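Local structure of trehalose-6-phosphate phosphatase (Candida albicans, 5DXI) at residues A[49-52]-A[53-57]; A[165-168]-A[169-173]; A[111-114]-A[115-119]. The protein belongs to the HAD superfamily of phosphatases and, in this model, binds a magnesium ion, a beryllium trifluoride ion and a glycan. All blocks are in the same frame, centred on the assembly; numbering follows the deposited sequence.

Contact 1 (A[49-52]-A[53-57])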
loop_
_atom_site.group_PDB
_atom_site.type_symbol
_atom_site.label_atom_id
_atom_site.label_comp_id
_atom_site.label_asym_id
_atom_site.label_seq_id
_atom_site.Cartn_x
_atom_site.Cartn_y
_atom_site.Cartn_z
ATOM N N LEU A 49 -5.673 -14.657 7.697
ATOM C CA LEU A 49 -5.164 -13.291 7.847
ATOM C C LEU A 49 -5.446 -12.762 9.254
ATOM O O LEU A 49 -4.566 -12.181 9.912
ATOM C CB LEU A 49 -5.778 -12.369 6.792
ATOM C CG LEU A 49 -5.529 -10.861 6.962
ATOM C CD1 LEU A 49 -4.032 -10.524 6.943
ATOM C CD2 LEU A 49 -6.260 -10.079 5.878
ATOM N N ASN A 50 -6.679 -12.957 9.721
ATOM C CA ASN A 50 -7.035 -12.482 11.049
ATOM C C ASN A 50 -6.181 -13.122 12.117
ATOM O O ASN A 50 -5.781 -12.456 13.061
ATOM C CB ASN A 50 -8.517 -12.723 11.332
ATOM C CG ASN A 50 -9.399 -11.782 10.549
ATOM O OD1 ASN A 50 -8.952 -10.700 10.155
ATOM N ND2 ASN A 50 -10.647 -12.182 10.305
ATOM N N ARG A 51 -5.875 -14.405 11.965
ATOM C CA ARG A 51 -5.059 -15.083 12.977
ATOM C C ARG A 51 -3.628 -14.556 12.944
ATOM O O ARG A 51 -3.001 -14.305 13.986
ATOM C CB ARG A 51 -5.076 -16.600 12.760
ATOM C CG ARG A 51 -4.415 -17.407 13.883
ATOM C CD ARG A 51 -4.762 -18.902 13.773
ATOM N NE ARG A 51 -5.261 -19.268 12.438
ATOM C CZ ARG A 51 -4.588 -20.017 11.563
ATOM N NH1 ARG A 51 -3.388 -20.492 11.876
ATOM N NH2 ARG A 51 -5.120 -20.293 10.375
ATOM N N ILE A 52 -3.124 -14.363 11.732
ATOM C CA ILE A 52 -1.800 -13.792 11.559
ATOM C C ILE A 52 -1.707 -12.428 12.230
ATOM O O ILE A 52 -0.803 -12.178 13.033
ATOM C CB ILE A 52 -1.461 -13.665 10.059
ATOM C CG1 ILE A 52 -1.231 -15.056 9.466
ATOM C CG2 ILE A 52 -0.235 -12.773 9.858
ATOM C CD1 ILE A 52 -1.160 -15.089 7.934
ATOM N N LEU A 53 -2.683 -11.569 11.958
ATOM C CA LEU A 53 -2.664 -10.220 12.502
ATOM C C LEU A 53 -2.763 -10.238 14.020
ATOM O O LEU A 53 -2.077 -9.471 14.698
ATOM C CB LEU A 53 -3.784 -9.372 11.888
ATOM C CG LEU A 53 -3.680 -9.097 10.382
ATOM C CD1 LEU A 53 -4.885 -8.301 9.885
ATOM C CD2 LEU A 53 -2.358 -8.381 10.015
ATOM N N ASP A 54 -3.621 -11.101 14.562
ATOM C CA ASP A 54 -3.742 -11.204 16.019
ATOM C C ASP A 54 -2.419 -11.616 16.662
ATOM O O ASP A 54 -1.930 -10.953 17.577
ATOM C CB ASP A 54 -4.848 -12.192 16.411
ATOM C CG ASP A 54 -5.132 -12.186 17.906
ATOM O OD1 ASP A 54 -5.039 -11.100 18.529
ATOM O OD2 ASP A 54 -5.451 -13.262 18.457
ATOM N N VAL A 55 -1.820 -12.688 16.157
ATOM C CA VAL A 55 -0.567 -13.174 16.729
ATOM C C VAL A 55 0.549 -12.153 16.562
ATOM O O VAL A 55 1.303 -11.874 17.503
ATOM C CB VAL A 55 -0.116 -14.498 16.088
ATOM C CG1 VAL A 55 1.237 -14.918 16.653
ATOM C CG2 VAL A 55 -1.152 -15.579 16.319
ATOM N N LEU A 56 0.654 -11.585 15.368
ATOM C CA LEU A 56 1.708 -10.608 15.125
ATOM C C LEU A 56 1.514 -9.348 15.968
ATOM O O LEU A 56 2.466 -8.852 16.574
ATOM C CB LEU A 56 1.774 -10.260 13.639
ATOM C CG LEU A 56 2.312 -11.374 12.734
ATOM C CD1 LEU A 56 2.471 -10.856 11.318
ATOM C CD2 LEU A 56 3.617 -11.947 13.252
ATOM N N SER A 57 0.280 -8.848 16.048
ATOM C CA SER A 57 0.034 -7.615 16.792
ATOM C C SER A 57 0.167 -7.822 18.302
ATOM O O SER A 57 0.349 -6.856 19.048
ATOM C CB SER A 57 -1.355 -7.041 16.483
ATOM O OG SER A 57 -2.391 -7.907 16.921
#
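Leu-49 and Leu-53 meet at an angle on helix 47-58, the helix of the beta-alpha-beta crossover from strand 23-27 to strand 62-67 in the Rossmann-like core of this HAD-type phosphatase. Leu-49 has CG anti to the backbone N (chi1 170°), and the second torsion, 60°, turns CD1 forward to within 3.7 Å of Leu-53 CG. One turn on, Ile-52 and Leu-56 run alongside each other and point the same way; the Ile-52 CG2 methyl meets Leu-56 CD1 at 3.6 Å. The two pairs serve different neighbours. Met-79 of helix 72-79 packs on both Leu-49 and Leu-53, whereas helix 287-298 supplies Leu-291 and Leu-294 to Ile-52 and Ala-298 to Leu-56, which also touches Ile-64 of strand 62-67. The backbone beneath is regular, with Leu-53 N donating to Leu-49 O at 2.8 Å and Leu-56 N to Ile-52 O at 2.8 Å. On the polar side, Asn-50 OD1 accepts a bond from Lys-82. Near the end of the helix, Leu-53 O is gripped twice, by Ser-57 N at 2.8 Å and by Ser-57 OG at 2.7 Å, the two donors approaching from opposite faces of the carbonyl plane.

Contact 2 (A[165-168]-A[169-173])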
loop_
_atom_site.group_PDB
_atom_site.type_symbol
_atom_site.label_atom_id
_atom_site.label_comp_id
_atom_site.label_asym_id
_atom_site.label_seq_id
_atom_site.Cartn_x
_atom_site.Cartn_y
_atom_site.Cartn_z
ATOM N N ASP A 165 -3.632 15.509 -19.674
ATOM C CA ASP A 165 -3.484 16.700 -20.505
ATOM C C ASP A 165 -4.285 17.883 -19.981
ATOM O O ASP A 165 -4.022 19.025 -20.356
ATOM C CB ASP A 165 -3.901 16.406 -21.946
ATOM C CG ASP A 165 -2.869 15.585 -22.700
ATOM O OD1 ASP A 165 -1.651 15.722 -22.422
ATOM O OD2 ASP A 165 -3.290 14.786 -23.562
ATOM N N THR A 166 -5.252 17.611 -19.110
ATOM C CA THR A 166 -6.106 18.665 -18.573
ATOM C C THR A 166 -5.919 18.853 -17.067
ATOM O O THR A 166 -5.124 19.689 -16.634
ATOM C CB THR A 166 -7.598 18.386 -18.869
ATOM O OG1 THR A 166 -7.966 17.096 -18.361
ATOM C CG2 THR A 166 -7.853 18.415 -20.368
ATOM N N VAL A 167 -6.662 18.077 -16.284
ATOM C CA VAL A 167 -6.660 18.200 -14.832
ATOM C C VAL A 167 -5.262 18.132 -14.227
ATOM O O VAL A 167 -4.929 18.912 -13.334
ATOM C CB VAL A 167 -7.538 17.106 -14.179
ATOM C CG1 VAL A 167 -7.532 17.239 -12.663
ATOM C CG2 VAL A 167 -8.963 17.179 -14.712
ATOM N N ALA A 168 -4.434 17.220 -14.726
ATOM C CA ALA A 168 -3.116 17.021 -14.129
ATOM C C ALA A 168 -2.167 18.177 -14.463
ATOM O O ALA A 168 -1.139 18.356 -13.806
ATOM C CB ALA A 168 -2.519 15.696 -14.577
ATOM N N LYS A 169 -2.530 18.971 -15.467
ATOM C CA LYS A 169 -1.783 20.183 -15.782
ATOM C C LYS A 169 -2.242 21.343 -14.898
ATOM O O LYS A 169 -1.430 22.133 -14.426
ATOM C CB LYS A 169 -1.954 20.559 -17.259
ATOM C CG LYS A 169 -1.432 19.536 -18.258
ATOM C CD LYS A 169 0.055 19.680 -18.462
ATOM C CE LYS A 169 0.610 18.560 -19.331
ATOM N NZ LYS A 169 0.359 18.813 -20.778
ATOM N N GLU A 170 -3.545 21.420 -14.658
ATOM C CA GLU A 170 -4.125 22.516 -13.895
ATOM C C GLU A 170 -3.980 22.352 -12.384
ATOM O O GLU A 170 -3.939 23.340 -11.656
ATOM C CB GLU A 170 -5.603 22.680 -14.242
ATOM C CG GLU A 170 -6.227 23.933 -13.641
ATOM C CD GLU A 170 -7.723 24.020 -13.879
ATOM O OE1 GLU A 170 -8.265 23.135 -14.587
ATOM O OE2 GLU A 170 -8.356 24.955 -13.329
ATOM N N TYR A 171 -3.940 21.107 -11.912
ATOM C CA TYR A 171 -3.810 20.839 -10.479
ATOM C C TYR A 171 -2.613 19.951 -10.218
ATOM O O TYR A 171 -2.137 19.267 -11.116
ATOM C CB TYR A 171 -5.057 20.157 -9.913
ATOM C CG TYR A 171 -6.337 20.937 -10.046
ATOM C CD1 TYR A 171 -6.808 21.714 -8.999
ATOM C CD2 TYR A 171 -7.084 20.884 -11.215
ATOM C CE1 TYR A 171 -7.980 22.423 -9.115
ATOM C CE2 TYR A 171 -8.267 21.589 -11.341
ATOM C CZ TYR A 171 -8.708 22.358 -10.289
ATOM O OH TYR A 171 -9.882 23.059 -10.415
ATOM N N ASP A 172 -2.115 19.978 -8.989
ATOM C CA ASP A 172 -1.100 19.021 -8.572
ATOM C C ASP A 172 -1.771 17.731 -8.096
ATOM O O ASP A 172 -1.831 17.452 -6.897
ATOM C CB ASP A 172 -0.210 19.602 -7.482
ATOM C CG ASP A 172 0.745 20.652 -8.012
ATOM O OD1 ASP A 172 1.068 20.612 -9.226
ATOM O OD2 ASP A 172 1.159 21.521 -7.220
ATOM N N VAL A 173 -2.292 16.964 -9.046
ATOM C CA VAL A 173 -2.871 15.661 -8.741
ATOM C C VAL A 173 -2.100 14.581 -9.495
ATOM O O VAL A 173 -1.484 14.841 -10.536
ATOM C CB VAL A 173 -4.363 15.582 -9.117
ATOM C CG1 VAL A 173 -5.170 16.587 -8.315
ATOM C CG2 VAL A 173 -4.546 15.824 -10.602
HETATM O O HOH W 1 0.040 16.975 -11.733
#
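Thr-166 O accepts two backbone hydrogen bonds from the turn that follows it, one from Lys-169 N at 2.9 Å and one from Glu-170 N at 3.1 Å. The two approaches differ: the Glu-170 donor arrives nearly in line with the carbonyl, whereas that of Lys-169 stands well above the carbonyl plane and its N-H...O angle is only 137°. Tyr-171 N closes the turn on Val-167 O at 2.8 Å, and the same oxygen lies at the edge of the Tyr-171 ring, in its plane. A water lies within hydrogen-bonding distance of Ala-168 O (2.8 Å) and Val-173 O (2.9 Å), between the helix and the first residue of the next strand.

Among apolar groups, Val-167 CG1 is the meeting point. It is anti to the backbone N (chi1 180°), a setting that directs the methyl toward both Tyr-171 CD2 and Val-173 CG2, each 3.9 Å away, and the Val-167 side chain runs at a slant to both partners. Val-167 opens the short helix 167-170, which follows helix 149-165 and leads through an inverse gamma turn centred on Asp-172 into strand 173-178, an outermost strand of the four-stranded antiparallel sheet. Val-117 and Ile-120 of helix 113-126 also pack on Val-167.

Charged groups lie toward the outside. Lys-169, bent at its second and fourth torsions, lies beside Asp-165 and points the same way, but NZ remains 4.0 Å from Asp-165 OD1, too far for a salt bridge. Glu-170 instead pairs through OE2 with Lys-116. The hydroxyl of Thr-166 is engaged by the main chain of the preceding helix, where its OG1 is hydrogen-bonded to Glu-162 O.

Contact 3 (A[111-114]-A[115-119]); sequences MSWQ and EKVDD
Trp-113 O and Gln-114 O receive the i+4 hydrogen bonds that link 111-114 to 115-119. Val-117 N approaches Trp-113 O almost head-on at 3.0 Å, and Asp-118 N reaches Gln-114 O at 2.8 Å from a position tilted 18° off the carbonyl plane. Just before them the chain turns more tightly, Gln-114 N bonding back to Met-111 O. That carbonyl also accepts from a water, which in turn accepts from Glu-115 N at 3.0 Å; the water thus bridges Met-111 O and Glu-115 N.

Among the side chains, Trp-113 and Val-117 lie alongside each other and point the same way. The indole has CG between its own backbone N and carbonyl carbon (chi1 54°), and its CE3 edge meets Val-117 CG2 at 3.8 Å, the methyl lying near the ring plane. Over one face of the indole, toward the rim, sits Gln-114 CG, 3.7 Å above the plane. From there the extended chain of Gln-114 carries NE2 to the carbonyls of Val-138 and Lys-137. Asp-118 OD1 forms a salt bridge with Arg-135 of strand 132-135.

Val-184 touches both Trp-113 and Val-117, and Leu-140 lies against Trp-113, Gln-114 and Asp-118. The arrangement is that of an amphipathic helix, 113-126, laying its apolar side on a four-stranded antiparallel sheet, the alpha/beta cap that accompanies the Rossmann-like core in HAD phosphatases of this family.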
loop_
_atom_site.group_PDB
_atom_site.type_symbol
_atom_site.label_atom_id
_atom_site.label_comp_id
_atom_site.label_asym_id
_atom_site.label_seq_id
_atom_site.Cartn_x
_atom_site.Cartn_y
_atom_site.Cartn_z
ATOM N N MET A 111 -9.565 20.960 -3.329
ATOM C CA MET A 111 -10.344 19.820 -3.806
ATOM C C MET A 111 -11.181 20.115 -5.052
ATOM O O MET A 111 -12.007 19.297 -5.453
ATOM C CB MET A 111 -11.264 19.325 -2.685
ATOM C CG MET A 111 -10.520 18.725 -1.507
ATOM S SD MET A 111 -9.568 17.293 -2.049
ATOM C CE MET A 111 -8.240 17.248 -0.849
ATOM N N SER A 112 -10.953 21.257 -5.691
ATOM C CA SER A 112 -11.828 21.668 -6.788
ATOM C C SER A 112 -11.605 20.852 -8.060
ATOM O O SER A 112 -12.391 20.923 -9.000
ATOM C CB SER A 112 -11.656 23.164 -7.072
ATOM O OG SER A 112 -10.355 23.465 -7.544
ATOM N N TRP A 113 -10.533 20.070 -8.084
ATOM C CA TRP A 113 -10.274 19.172 -9.198
ATOM C C TRP A 113 -11.272 18.008 -9.262
ATOM O O TRP A 113 -11.493 17.447 -10.331
ATOM C CB TRP A 113 -8.845 18.628 -9.111
ATOM C CG TRP A 113 -8.527 17.996 -7.795
ATOM C CD1 TRP A 113 -8.000 18.614 -6.696
ATOM C CD2 TRP A 113 -8.737 16.629 -7.426
ATOM N NE1 TRP A 113 -7.856 17.711 -5.667
ATOM C CE2 TRP A 113 -8.303 16.484 -6.092
ATOM C CE3 TRP A 113 -9.242 15.509 -8.097
ATOM C CZ2 TRP A 113 -8.357 15.267 -5.416
ATOM C CZ3 TRP A 113 -9.290 14.300 -7.426
ATOM C CH2 TRP A 113 -8.847 14.188 -6.102
ATOM N N GLN A 114 -11.882 17.675 -8.127
ATOM C CA GLN A 114 -12.704 16.470 -8.007
ATOM C C GLN A 114 -13.838 16.418 -9.029
ATOM O O GLN A 114 -14.044 15.393 -9.688
ATOM C CB GLN A 114 -13.281 16.344 -6.587
ATOM C CG GLN A 114 -12.255 15.899 -5.563
ATOM C CD GLN A 114 -12.822 15.768 -4.168
ATOM O OE1 GLN A 114 -13.665 16.558 -3.748
ATOM N NE2 GLN A 114 -12.351 14.765 -3.430
ATOM N N GLU A 115 -14.561 17.522 -9.171
ATOM C CA GLU A 115 -15.686 17.542 -10.091
ATOM C C GLU A 115 -15.251 17.461 -11.541
ATOM O O GLU A 115 -15.946 16.873 -12.363
ATOM C CB GLU A 115 -16.540 18.788 -9.870
ATOM C CG GLU A 115 -17.225 18.786 -8.521
ATOM C CD GLU A 115 -18.042 17.518 -8.289
ATOM O OE1 GLU A 115 -18.753 17.067 -9.225
ATOM O OE2 GLU A 115 -17.944 16.955 -7.173
ATOM N N LYS A 116 -14.089 18.020 -11.851
ATOM C CA LYS A 116 -13.579 17.926 -13.203
ATOM C C LYS A 116 -13.187 16.485 -13.523
ATOM O O LYS A 116 -13.453 15.996 -14.616
ATOM C CB LYS A 116 -12.413 18.886 -13.411
ATOM C CG LYS A 116 -12.861 20.346 -13.375
ATOM C CD LYS A 116 -11.709 21.330 -13.497
ATOM C CE LYS A 116 -12.230 22.768 -13.426
ATOM N NZ LYS A 116 -11.117 23.747 -13.294
ATOM N N VAL A 117 -12.555 15.810 -12.568
ATOM C CA VAL A 117 -12.222 14.399 -12.742
ATOM C C VAL A 117 -13.507 13.570 -12.846
ATOM O O VAL A 117 -13.621 12.691 -13.701
ATOM C CB VAL A 117 -11.329 13.887 -11.593
ATOM C CG1 VAL A 117 -11.221 12.362 -11.618
ATOM C CG2 VAL A 117 -9.948 14.530 -11.687
ATOM N N ASP A 118 -14.465 13.865 -11.972
ATOM C CA ASP A 118 -15.757 13.195 -11.957
ATOM C C ASP A 118 -16.442 13.304 -13.321
ATOM O O ASP A 118 -16.900 12.305 -13.874
ATOM C CB ASP A 118 -16.652 13.799 -10.872
ATOM C CG ASP A 118 -17.820 12.898 -10.489
ATOM O OD1 ASP A 118 -17.863 11.725 -10.909
ATOM O OD2 ASP A 118 -18.695 13.372 -9.750
ATOM N N ASP A 119 -16.503 14.523 -13.852
ATOM C CA ASP A 119 -17.073 14.781 -15.173
ATOM C C ASP A 119 -16.392 13.952 -16.252
ATOM O O ASP A 119 -17.046 13.396 -17.131
ATOM C CB ASP A 119 -16.969 16.269 -15.518
ATOM C CG ASP A 119 -17.969 17.114 -14.750
ATOM O OD1 ASP A 119 -18.836 16.532 -14.065
ATOM O OD2 ASP A 119 -17.879 18.356 -14.820
HETATM O O HOH W 2 -14.644 19.506 -6.868
#

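Overall arrangement
Contacts 2 and 3 belong together, with centres 10 Å apart, while contact 1 lies across the chain's centre from them, about 41 Å from contact 2 and 39 Å from contact 3, centre to centre. Contact 1 sits in the core and the other pair in the cap. Where contacts 2 and 3 touch, Tyr-171 OH is 2.9 Å from Ser-112 OG, a probable hydrogen bond, and the Tyr-171 and Trp-113 rings meet edge-to-face; Val-173 CG1 packs 3.7 Å from Trp-113 CD2. The magnesium ion, held by Asp-28, Asp-30 and Asp-233, is about 12 Å from the Leu-49 side chain, and beryllium trifluoride about 10 Å. On the cap side, the Trp-113 side chain lies about 12 Å from a bound glucose unit.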